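Local atomic coordinates of TIR protein (PDB entry 3H16), a protein that belongs to the bacterial TIR-domain proteins, with a single parallel beta sheet wrapped by helices in a flavodoxin-like arrangement. Residues D34-L39 and V50-F55. Residues are numbered along the deposited sequence; the frame is centred on the assembly and turned at random.
Sequences DFVEAL and VWYDDF
V36 and E37, neighbours on helix 32-45, meet the ring of Y52 in the irregular stretch that follows V50 and W51 of strand 50-57. The helix is the crossover of the beta-alpha-beta unit formed by strands 21-28 and 50-57 in the parallel sheet of the TIR fold, and the contact packs it against a strand that is outermost in this chain's sheet. Y52 supplies nearly all of the strand-side surface. Its CB points toward the helix, and a chi1 of 62° sets CG between the backbone N and the carbonyl carbon, swinging the ring across the gap. CB stays 4.3 Å from V36 CG1; contact closes at CG, 3.9 Å from V36 CG1, and tightens at CD2, which lies 3.5 Å from that same methyl. V36 CG1 is still 4.0 Å from Y52 CE2, so one methyl serves three consecutive ring atoms, approaching obliquely while the two side chains run past each other in opposite directions. V36 CG1 reaches this position by standing anti to its own backbone nitrogen (chi1 -174°), and V36 also touches I25 and H27 of strand 21-28. A40 and R44, later on the same helix, also touch the Y52 side chain. E37 meets the phenol end: its CB is directed away from the strand, yet the chain crosses the tyrosine at about a right angle, bringing methylene rather than carboxylate against the hydroxyl. The interface is thus one of van der Waals packing, buried at V36 and exposed at E37. Behind Y52, its carbonyl O accepts a 3.0 Å hydrogen bond from F55 N, closing a turn; F55 CE2 lies over the centre of the W51 ring. At the phenol tip, Y52 OH rests 3.4 Å from E37 CG.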
# COMPACT_ATOMS: atom_id res chain seq x y z
N ASP B 34 -13.98 -18.26 14.36
CA ASP B 34 -14.65 -16.99 14.11
C ASP B 34 -14.20 -16.13 12.93
O ASP B 34 -14.94 -16.00 11.94
CB ASP B 34 -14.60 -16.14 15.38
CG ASP B 34 -13.18 -15.83 15.82
OD1 ASP B 34 -12.38 -16.78 15.93
OD2 ASP B 34 -12.87 -14.64 16.04
N PHE B 35 -13.01 -15.55 13.03
CA PHE B 35 -12.49 -14.64 12.00
C PHE B 35 -12.11 -15.21 10.64
O PHE B 35 -12.72 -14.89 9.62
CB PHE B 35 -11.28 -13.87 12.56
CG PHE B 35 -10.80 -12.77 11.66
CD1 PHE B 35 -11.60 -11.66 11.40
CD2 PHE B 35 -9.54 -12.84 11.07
CE1 PHE B 35 -11.16 -10.65 10.55
CE2 PHE B 35 -9.09 -11.83 10.23
CZ PHE B 35 -9.91 -10.73 9.97
N VAL B 36 -11.08 -16.04 10.62
CA VAL B 36 -10.59 -16.62 9.39
C VAL B 36 -11.67 -17.24 8.52
O VAL B 36 -11.62 -17.11 7.30
CB VAL B 36 -9.50 -17.66 9.70
CG1 VAL B 36 -8.87 -18.17 8.42
CG2 VAL B 36 -8.43 -17.02 10.57
N GLU B 37 -12.65 -17.89 9.14
CA GLU B 37 -13.73 -18.50 8.37
C GLU B 37 -14.56 -17.41 7.71
O GLU B 37 -14.81 -17.47 6.51
CB GLU B 37 -14.60 -19.36 9.28
CG GLU B 37 -14.75 -20.79 8.78
CD GLU B 37 -15.39 -21.70 9.81
OE1 GLU B 37 -16.56 -21.45 10.20
OE2 GLU B 37 -14.73 -22.67 10.24
N ALA B 38 -14.96 -16.42 8.49
CA ALA B 38 -15.75 -15.31 7.96
C ALA B 38 -15.00 -14.69 6.79
O ALA B 38 -15.56 -14.45 5.72
CB ALA B 38 -15.97 -14.27 9.03
N LEU B 39 -13.72 -14.42 7.01
CA LEU B 39 -12.87 -13.83 5.99
C LEU B 39 -12.75 -14.70 4.73
O LEU B 39 -12.79 -14.20 3.61
CB LEU B 39 -11.48 -13.55 6.61
CG LEU B 39 -10.30 -13.16 5.72
CD1 LEU B 39 -10.72 -12.12 4.69
CD2 LEU B 39 -9.17 -12.62 6.62
N VAL B 50 -9.37 -19.61 -2.04
CA VAL B 50 -8.74 -19.59 -0.73
C VAL B 50 -8.63 -20.91 0.03
O VAL B 50 -9.59 -21.68 0.08
CB VAL B 50 -9.52 -18.62 0.21
CG1 VAL B 50 -8.74 -18.36 1.48
CG2 VAL B 50 -9.83 -17.33 -0.52
N TRP B 51 -7.46 -21.16 0.61
CA TRP B 51 -7.26 -22.33 1.45
C TRP B 51 -6.59 -21.87 2.74
O TRP B 51 -5.84 -20.90 2.75
CB TRP B 51 -6.46 -23.45 0.75
CG TRP B 51 -5.03 -23.21 0.40
CD1 TRP B 51 -4.46 -22.03 0.02
CD2 TRP B 51 -4.00 -24.21 0.25
NE1 TRP B 51 -3.15 -22.23 -0.35
CE2 TRP B 51 -2.84 -23.56 -0.22
CE3 TRP B 51 -3.95 -25.59 0.47
CZ2 TRP B 51 -1.64 -24.24 -0.47
CZ3 TRP B 51 -2.76 -26.27 0.23
CH2 TRP B 51 -1.62 -25.59 -0.24
N TYR B 52 -6.92 -22.54 3.85
CA TYR B 52 -6.38 -22.17 5.15
C TYR B 52 -6.56 -23.26 6.21
O TYR B 52 -6.03 -23.15 7.31
CB TYR B 52 -7.09 -20.91 5.66
CG TYR B 52 -8.57 -21.12 5.84
CD1 TYR B 52 -9.44 -21.09 4.75
CD2 TYR B 52 -9.11 -21.39 7.10
CE1 TYR B 52 -10.80 -21.32 4.90
CE2 TYR B 52 -10.48 -21.63 7.27
CZ TYR B 52 -11.32 -21.60 6.16
OH TYR B 52 -12.67 -21.83 6.30
N ASP B 53 -7.31 -24.30 5.89
CA ASP B 53 -7.55 -25.36 6.85
C ASP B 53 -6.26 -25.99 7.41
O ASP B 53 -6.18 -26.27 8.60
CB ASP B 53 -8.43 -26.44 6.25
CG ASP B 53 -8.88 -27.44 7.27
OD1 ASP B 53 -9.55 -27.02 8.24
OD2 ASP B 53 -8.57 -28.64 7.11
N ASP B 54 -5.27 -26.20 6.55
CA ASP B 54 -4.00 -26.78 6.98
C ASP B 54 -3.00 -25.69 7.29
O ASP B 54 -1.80 -25.86 7.06
CB ASP B 54 -3.42 -27.71 5.90
CG ASP B 54 -4.03 -29.11 5.92
OD1 ASP B 54 -3.52 -29.97 5.19
OD2 ASP B 54 -5.02 -29.35 6.66
N PHE B 55 -3.49 -24.58 7.81
CA PHE B 55 -2.63 -23.46 8.13
C PHE B 55 -2.88 -22.88 9.51
O PHE B 55 -2.43 -21.77 9.82
CB PHE B 55 -2.77 -22.38 7.06
CG PHE B 55 -2.22 -22.78 5.73
CD1 PHE B 55 -0.85 -22.74 5.49
CD2 PHE B 55 -3.06 -23.21 4.71
CE1 PHE B 55 -0.32 -23.14 4.26
CE2 PHE B 55 -2.55 -23.62 3.47
CZ PHE B 55 -1.18 -23.58 3.25